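Local coordinates for histidine triad (HIT) protein (Sinorhizobium meliloti, PDB 3NRD), which belongs to the histidine triad (HIT) family, probably binding nucleotides and acting on them through the HIT domain carried by this C-terminal part of a longer protein, at residues A[14-19]-A[28-33]; A[66-71]-A[94-99]. All coordinates share one frame; numbering follows the deposited sequence. Where two conformers were deposited one is given.

How the contacts relate
From the N terminus the chain runs through helix 9-14 straight into strand 15-20, turns, and comes back as strand 24-29; contact 1 closes this short hairpin where its two ends meet. The chain then adds strand 36-41, helix 54-75 and strand 79-84 before strand 94-99 enters the sheet between 36-41 and 79-84. Contact 2 closes the loop from the second half of helix 54-75 through strand 79-84 to strand 94-99. The two loops follow one another without overlap, yet one antiparallel sheet carries both contacts: contact 1 at its outer hairpin, contact 2 on the strand bearing His95. Strand 36-41 lies between the two.

Contact 1: residues A[14-19]-A[28-33]; sequences DGIPIG and LMNDRR
Gly15 and Ile16 pair with Met29 and Leu28 across an antiparallel beta hairpin, at the end away from its turn, where strand 15-20 forms one border of the chain's sheet. Gly15, the first residue to leave the helix before it, faces Met29 as a non-hydrogen-bonded pair. Ile16 and Leu28 are the hydrogen-bonded pair: Ile16 N gives to Leu28 O at 2.7 Å, and Leu28 N returns the bond to Ile16 O at 2.8 Å. One further bond extends the pairing past the end of strand 24-29, from Asn30 N to Asp14 O at 2.8 Å, with the donor in the carbonyl plane. Between these bonds Gly15 CA sits 3.3 Å from Leu28 O, a CA-H...O contact.

The side chains of Ile16, Ile18 and Leu28 reach helix 121-134, which covers this face. Ile16 CD1 meets Leu28 CD2 at 4.1 Å and also lies 3.8 Å from Asn30 OD1, coming at the amide obliquely. Nearer the turn, Ile18 has CG1 wedged between its backbone N and carbonyl carbon (chi1 63°), which leaves CG2 beside the N to touch Leu28 CB at 4.0 Å. Asn30 centres an inverse gamma turn that bends the chain off the strand; its OD1 accepts from Trp119 N.

Just beyond, the buried carboxylate of Asp31 is gripped side-on by Arg33, NE to OD1 and NH2 to OD2, each oxygen using its syn lone pair. OD1 also takes Arg33 N from above the carboxylate plane, making an Asx turn, and Glu117 N as well. Backbone bonds and aliphatic contacts hold the hairpin itself; the loop after it adds a salt bridge, an Asx turn and backbone N-H donors around Asp31. With so many donors around it, the carboxylate is likely to stay ionised.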
ATOM      1  N   ASP A  14       8.537 -17.106   4.446  1.00 26.22           N
ATOM      2  CA  ASP A  14       7.136 -16.843   4.771  1.00 25.61           C
ATOM      3  C   ASP A  14       6.168 -16.944   3.601  1.00 24.52           C
ATOM      4  O   ASP A  14       4.967 -16.916   3.821  1.00 24.07           O
ATOM      5  CB  ASP A  14       6.988 -15.447   5.434  1.00 25.14           C
ATOM      6  CG  ASP A  14       7.583 -15.387   6.839  1.00 27.67           C
ATOM      7  OD1 ASP A  14       7.874 -16.431   7.464  1.00 29.20           O
ATOM      8  OD2 ASP A  14       7.735 -14.261   7.341  1.00 31.83           O
ATOM      9  N   GLY A  15       6.683 -16.986   2.377  1.00 24.56           N
ATOM     10  CA  GLY A  15       5.872 -16.957   1.179  1.00 24.51           C
ATOM     11  C   GLY A  15       6.124 -18.204   0.358  1.00 25.08           C
ATOM     12  O   GLY A  15       7.249 -18.716   0.347  1.00 26.91           O
ATOM     13  N   ILE A  16       5.084 -18.691  -0.317  1.00 24.65           N
ATOM     14  CA  ILE A  16       5.175 -19.835  -1.215  1.00 24.19           C
ATOM     15  C   ILE A  16       5.301 -19.301  -2.646  1.00 23.56           C
ATOM     16  O   ILE A  16       4.471 -18.506  -3.038  1.00 21.20           O
ATOM     17  CB  ILE A  16       3.910 -20.676  -1.142  1.00 24.76           C
ATOM     18  CG1 ILE A  16       3.695 -21.248   0.284  1.00 25.27           C
ATOM     19  CG2 ILE A  16       3.969 -21.796  -2.218  1.00 25.00           C
ATOM     20  CD1 ILE A  16       2.232 -21.622   0.610  1.00 25.15           C
ATOM     21  N   PRO A  17       6.318 -19.737  -3.436  1.00 23.75           N
ATOM     22  CA  PRO A  17       6.404 -19.243  -4.820  1.00 23.51           C
ATOM     23  C   PRO A  17       5.237 -19.711  -5.651  1.00 23.78           C
ATOM     24  O   PRO A  17       4.850 -20.832  -5.523  1.00 24.76           O
ATOM     25  CB  PRO A  17       7.701 -19.855  -5.354  1.00 23.53           C
ATOM     26  CG  PRO A  17       7.979 -20.986  -4.509  1.00 24.91           C
ATOM     27  CD  PRO A  17       7.355 -20.739  -3.157  1.00 25.30           C
ATOM     28  N   ILE A  18       4.617 -18.829  -6.401  1.00 24.32           N
ATOM     29  CA  ILE A  18       3.530 -19.217  -7.316  1.00 25.73           C
ATOM     30  C   ILE A  18       3.710 -18.706  -8.752  1.00 26.33           C
ATOM     31  O   ILE A  18       2.791 -18.835  -9.552  1.00 28.56           O
ATOM     32  CB  ILE A  18       2.120 -18.803  -6.748  1.00 25.43           C
ATOM     33  CG1 ILE A  18       1.964 -17.299  -6.607  1.00 25.33           C
ATOM     34  CG2 ILE A  18       1.869 -19.467  -5.372  1.00 25.81           C
ATOM     35  CD1 ILE A  18       0.577 -16.905  -6.177  1.00 22.94           C
ATOM     36  N   GLY A  19       4.880 -18.166  -9.080  1.00 26.62           N
ATOM     37  CA  GLY A  19       5.181 -17.702 -10.433  1.00 26.73           C
ATOM     38  C   GLY A  19       5.917 -16.378 -10.445  1.00 25.66           C
ATOM     39  O   GLY A  19       6.157 -15.769  -9.415  1.00 24.91           O
ATOM     40  N   LEU A  28       2.678 -16.433  -2.501  1.00 21.31           N
ATOM     41  CA  LEU A  28       1.490 -16.499  -1.673  1.00 21.02           C
ATOM     42  C   LEU A  28       2.004 -16.459  -0.270  1.00 20.83           C
ATOM     43  O   LEU A  28       2.750 -17.354   0.112  1.00 22.77           O
ATOM     44  CB  LEU A  28       0.726 -17.808  -1.928  1.00 20.53           C
ATOM     45  CG  LEU A  28      -0.476 -18.147  -1.050  1.00 22.63           C
ATOM     46  CD1 LEU A  28      -1.681 -17.168  -1.344  1.00 22.72           C
ATOM     47  CD2 LEU A  28      -0.847 -19.630  -1.204  1.00 19.59           C
HETATM   48  N   MSE A  29       1.649 -15.443   0.495  1.00 20.14           N
HETATM   49  CA  MSE A  29       1.999 -15.370   1.903  0.50 20.23           C
HETATM   50  C   MSE A  29       1.392 -16.588   2.566  1.00 20.94           C
HETATM   51  O   MSE A  29       0.207 -16.886   2.332  1.00 20.53           O
HETATM   52  CB  MSE A  29       1.449 -14.082   2.525  0.50 19.81           C
HETATM   53  CG  MSE A  29       1.727 -13.897   3.990  0.50 20.54           C
HETATM   54 SE   MSE A  29       3.577 -13.612   4.371  0.38 20.85          SE
HETATM   55  CE  MSE A  29       3.672 -11.682   4.080  0.50 20.36           C
ATOM     56  N   ASN A  30       2.184 -17.299   3.373  1.00 21.00           N
ATOM     57  CA  ASN A  30       1.703 -18.527   3.941  1.00 21.66           C
ATOM     58  C   ASN A  30       0.879 -18.270   5.206  1.00 22.24           C
ATOM     59  O   ASN A  30       1.243 -18.679   6.311  1.00 23.18           O
ATOM     60  CB  ASN A  30       2.840 -19.481   4.196  1.00 22.23           C
ATOM     61  CG  ASN A  30       2.356 -20.896   4.462  1.00 23.90           C
ATOM     62  OD1 ASN A  30       1.182 -21.222   4.286  1.00 23.97           O
ATOM     63  ND2 ASN A  30       3.269 -21.739   4.865  1.00 25.00           N
ATOM     64  N   ASP A  31      -0.265 -17.629   5.006  1.00 21.77           N
ATOM     65  CA  ASP A  31      -1.200 -17.349   6.058  1.00 22.52           C
ATOM     66  C   ASP A  31      -2.541 -17.424   5.373  1.00 22.41           C
ATOM     67  O   ASP A  31      -2.946 -16.484   4.741  1.00 21.93           O
ATOM     68  CB  ASP A  31      -0.932 -15.981   6.635  1.00 21.66           C
ATOM     69  CG  ASP A  31      -1.770 -15.682   7.833  1.00 23.62           C
ATOM     70  OD1 ASP A  31      -2.735 -16.419   8.142  1.00 23.97           O
ATOM     71  OD2 ASP A  31      -1.439 -14.691   8.497  1.00 24.44           O
ATOM     72  N   ARG A  32      -3.221 -18.553   5.505  1.00 23.18           N
ATOM     73  CA  ARG A  32      -4.512 -18.740   4.839  1.00 24.17           C
ATOM     74  C   ARG A  32      -5.685 -17.910   5.415  1.00 23.25           C
ATOM     75  O   ARG A  32      -6.776 -17.932   4.847  1.00 23.12           O
ATOM     76  CB  ARG A  32      -4.878 -20.245   4.764  1.00 25.46           C
ATOM     77  CG  ARG A  32      -5.448 -20.891   6.018  1.00 29.82           C
ATOM     78  CD  ARG A  32      -6.103 -22.279   5.702  1.00 36.33           C
ATOM     79  NE  ARG A  32      -6.892 -22.323   4.447  1.00 38.15           N
ATOM     80  N   ARG A  33      -5.478 -17.179   6.512  1.00 22.70           N
ATOM     81  CA  ARG A  33      -6.557 -16.367   7.094  1.00 22.79           C
ATOM     82  C   ARG A  33      -7.089 -15.314   6.134  1.00 22.31           C
ATOM     83  O   ARG A  33      -8.266 -14.995   6.208  1.00 22.52           O
ATOM     84  CB  ARG A  33      -6.097 -15.691   8.370  1.00 23.17           C
ATOM     85  CG  ARG A  33      -5.868 -16.689   9.518  1.00 23.32           C
ATOM     86  CD  ARG A  33      -5.389 -15.944  10.734  1.00 23.56           C
ATOM     87  NE  ARG A  33      -4.062 -15.354  10.530  1.00 21.48           N
ATOM     88  CZ  ARG A  33      -3.529 -14.416  11.320  1.00 23.23           C
ATOM     89  NH1 ARG A  33      -4.176 -13.950  12.414  1.00 23.54           N
ATOM     90  NH2 ARG A  33      -2.301 -13.968  11.057  1.00 23.18           N
TER

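Contact 2: residues A[66-71]-A[94-99]; sequences LVAAGL and VHVIAR. With SO4 (sulfate ion), chain H.
Leu71 and Val96 interlock where helix 54-75 packs on strand 94-99, an inner strand of the HIT-fold sheet, the short axes of 66-71 and 94-99 being 8.6 Å apart and 20° from parallel. Val96 CG1, anti to its backbone nitrogen (chi1 -178°), pushes into the helix: it rests on Ala68 CA at 3.7 Å, with Ala68 CB, Val67 CG1 and Leu71 CD2 gathered round it. Leu71 is likewise extended, CG trans to N, which carries its CD2 methyl down onto the strand backbone, 3.2 Å from Val96 O, a tight fit. Its CG meets Ala98 CB at 3.9 Å. Ala68 also packs on Phe50 of the second subunit.

His95 points to the opposite face of the strand, where ND1 bonds to Trp36 NE1 and the ring meets Trp111 edge-to-face. Its NE2 donates to sulfate O1 at 2.7 Å, nearly straight at 170°. Cutting the ring back to an alanine here is likely to leave the Trp36 indole N-H without its acceptor and the sulfate with one donor fewer. The ion, probably from the crystallisation liquor, lies at the family's histidine motif, consistent with the phosphate site of HIT proteins, and is also held by His93 NE2 and Gly86 N.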
ATOM      1  N   LEU A  66      -2.966  -5.567 -12.128  1.00 20.21           N
ATOM      2  CA  LEU A  66      -3.390  -6.809 -12.773  1.00 20.69           C
ATOM      3  C   LEU A  66      -3.594  -7.902 -11.739  1.00 19.63           C
ATOM      4  O   LEU A  66      -4.561  -8.605 -11.805  1.00 20.34           O
ATOM      5  CB  LEU A  66      -2.357  -7.259 -13.812  1.00 20.94           C
ATOM      6  CG  LEU A  66      -2.663  -8.442 -14.703  1.00 24.50           C
ATOM      7  CD1 LEU A  66      -3.547  -8.048 -15.881  1.00 28.47           C
ATOM      8  CD2 LEU A  66      -1.332  -9.074 -15.187  1.00 29.09           C
ATOM      9  N   VAL A  67      -2.668  -8.050 -10.805  1.00 18.80           N
ATOM     10  CA  VAL A  67      -2.798  -9.062  -9.760  1.00 18.49           C
ATOM     11  C   VAL A  67      -3.959  -8.754  -8.830  1.00 18.54           C
ATOM     12  O   VAL A  67      -4.676  -9.661  -8.451  1.00 20.38           O
ATOM     13  CB  VAL A  67      -1.469  -9.238  -8.969  1.00 18.04           C
ATOM     14  CG1 VAL A  67      -1.661 -10.020  -7.682  1.00 15.58           C
ATOM     15  CG2 VAL A  67      -0.456  -9.936  -9.879  1.00 17.27           C
ATOM     16  N   ALA A  68      -4.153  -7.487  -8.479  1.00 18.34           N
ATOM     17  CA  ALA A  68      -5.245  -7.084  -7.578  1.00 17.94           C
ATOM     18  C   ALA A  68      -6.606  -7.437  -8.209  1.00 19.19           C
ATOM     19  O   ALA A  68      -7.451  -8.023  -7.556  1.00 18.14           O
ATOM     20  CB  ALA A  68      -5.165  -5.602  -7.264  1.00 17.49           C
ATOM     21  N   ALA A  69      -6.783  -7.072  -9.478  1.00 19.95           N
ATOM     22  CA  ALA A  69      -8.018  -7.411 -10.229  1.00 21.19           C
ATOM     23  C   ALA A  69      -8.186  -8.921 -10.302  1.00 21.16           C
ATOM     24  O   ALA A  69      -9.263  -9.437 -10.031  1.00 21.51           O
ATOM     25  CB  ALA A  69      -7.992  -6.781 -11.631  1.00 21.27           C
ATOM     26  N   GLY A  70      -7.089  -9.625 -10.585  1.00 21.33           N
ATOM     27  CA  GLY A  70      -7.105 -11.081 -10.652  1.00 21.44           C
ATOM     28  C   GLY A  70      -7.444 -11.730  -9.322  1.00 21.45           C
ATOM     29  O   GLY A  70      -8.254 -12.639  -9.267  1.00 21.63           O
ATOM     30  N   LEU A  71      -6.819 -11.248  -8.257  1.00 20.44           N
ATOM     31  CA  LEU A  71      -7.070 -11.775  -6.921  1.00 20.89           C
ATOM     32  C   LEU A  71      -8.512 -11.569  -6.535  1.00 22.02           C
ATOM     33  O   LEU A  71      -9.120 -12.489  -5.977  1.00 22.97           O
ATOM     34  CB  LEU A  71      -6.125 -11.131  -5.888  1.00 20.03           C
ATOM     35  CG  LEU A  71      -6.257 -11.579  -4.437  1.00 20.85           C
ATOM     36  CD1 LEU A  71      -6.066 -13.073  -4.286  1.00 18.44           C
ATOM     37  CD2 LEU A  71      -5.240 -10.798  -3.536  1.00 19.48           C
ATOM     38  N   VAL A  94       5.356  -5.815  -2.384  1.00 17.93           N
ATOM     39  CA  VAL A  94       4.045  -5.186  -2.349  1.00 17.45           C
ATOM     40  C   VAL A  94       3.062  -6.261  -1.991  1.00 18.06           C
ATOM     41  O   VAL A  94       2.960  -7.270  -2.725  1.00 19.60           O
ATOM     42  CB  VAL A  94       3.657  -4.563  -3.673  1.00 17.26           C
ATOM     43  CG1 VAL A  94       2.242  -3.983  -3.579  1.00 16.26           C
ATOM     44  CG2 VAL A  94       4.668  -3.475  -4.082  1.00 15.33           C
ATOM     45  N   HIS A  95       2.367  -6.056  -0.871  1.00 17.57           N
ATOM     46  CA  HIS A  95       1.289  -6.905  -0.416  1.00 17.15           C
ATOM     47  C   HIS A  95       0.039  -6.609  -1.238  1.00 17.36           C
ATOM     48  O   HIS A  95      -0.277  -5.443  -1.458  1.00 17.50           O
ATOM     49  CB  HIS A  95       0.964  -6.644   1.066  1.00 17.96           C
ATOM     50  CG  HIS A  95       2.137  -6.760   2.002  1.00 16.49           C
ATOM     51  ND1 HIS A  95       2.543  -7.956   2.546  1.00 17.58           N
ATOM     52  CD2 HIS A  95       2.949  -5.816   2.536  1.00 18.09           C
ATOM     53  CE1 HIS A  95       3.578  -7.752   3.347  1.00 20.66           C
ATOM     54  NE2 HIS A  95       3.832  -6.456   3.379  1.00 19.19           N
ATOM     55  N   VAL A  96      -0.669  -7.655  -1.676  1.00 17.62           N
ATOM     56  CA  VAL A  96      -1.938  -7.552  -2.388  1.00 17.20           C
ATOM     57  C   VAL A  96      -2.850  -8.578  -1.760  1.00 18.29           C
ATOM     58  O   VAL A  96      -2.662  -9.782  -1.952  1.00 18.45           O
ATOM     59  CB  VAL A  96      -1.802  -7.844  -3.881  1.00 17.56           C
ATOM     60  CG1 VAL A  96      -3.180  -7.667  -4.602  1.00 16.27           C
ATOM     61  CG2 VAL A  96      -0.726  -6.977  -4.501  1.00 15.17           C
ATOM     62  N   ILE A  97      -3.812  -8.097  -0.985  1.00 17.84           N
ATOM     63  CA  ILE A  97      -4.546  -8.930  -0.040  1.00 18.39           C
ATOM     64  C   ILE A  97      -6.047  -8.833  -0.331  1.00 18.15           C
ATOM     65  O   ILE A  97      -6.565  -7.728  -0.487  1.00 19.13           O
ATOM     66  CB  ILE A  97      -4.335  -8.481   1.395  1.00 18.23           C
ATOM     67  CG1 ILE A  97      -2.838  -8.456   1.789  1.00 18.55           C
ATOM     68  CG2 ILE A  97      -5.112  -9.396   2.334  1.00 18.23           C
ATOM     69  CD1 ILE A  97      -2.489  -7.357   2.741  1.00 18.20           C
ATOM     70  N   ALA A  98      -6.733  -9.967  -0.392  1.00 18.09           N
ATOM     71  CA  ALA A  98      -8.194 -10.026  -0.624  1.00 18.47           C
ATOM     72  C   ALA A  98      -8.939  -9.957   0.708  1.00 18.96           C
ATOM     73  O   ALA A  98      -8.668 -10.744   1.601  1.00 19.19           O
ATOM     74  CB  ALA A  98      -8.555 -11.295  -1.327  1.00 18.38           C
ATOM     75  N   ARG A  99      -9.914  -9.070   0.812  1.00 19.86           N
ATOM     76  CA  ARG A  99     -10.638  -8.841   2.064  1.00 20.75           C
ATOM     77  C   ARG A  99     -12.159  -8.841   1.906  1.00 22.75           C
ATOM     78  O   ARG A  99     -12.703  -8.575   0.824  1.00 22.60           O
ATOM     79  CB  ARG A  99     -10.304  -7.492   2.681  1.00 20.30           C
ATOM     80  CG  ARG A  99      -8.859  -7.188   2.876  1.00 20.19           C
ATOM     81  CD  ARG A  99      -8.193  -8.054   3.892  1.00 20.78           C
ATOM     82  NE  ARG A  99      -8.805  -8.028   5.220  1.00 22.17           N
ATOM     83  CZ  ARG A  99      -8.552  -7.176   6.207  1.00 20.50           C
ATOM     84  NH1 ARG A  99      -7.693  -6.173   6.064  1.00 21.74           N
ATOM     85  NH2 ARG A  99      -9.173  -7.349   7.379  1.00 20.69           N
TER
HETATM   86  S   SO4 H 207       6.479  -6.052   5.660  1.00 29.25           S
HETATM   87  O1  SO4 H 207       5.885  -5.264   4.581  1.00 28.07           O
HETATM   88  O2  SO4 H 207       6.517  -7.411   5.178  1.00 31.15           O
HETATM   89  O3  SO4 H 207       7.839  -5.667   5.949  1.00 30.52           O
HETATM   90  O4  SO4 H 207       5.765  -6.012   6.891  1.00 29.74           O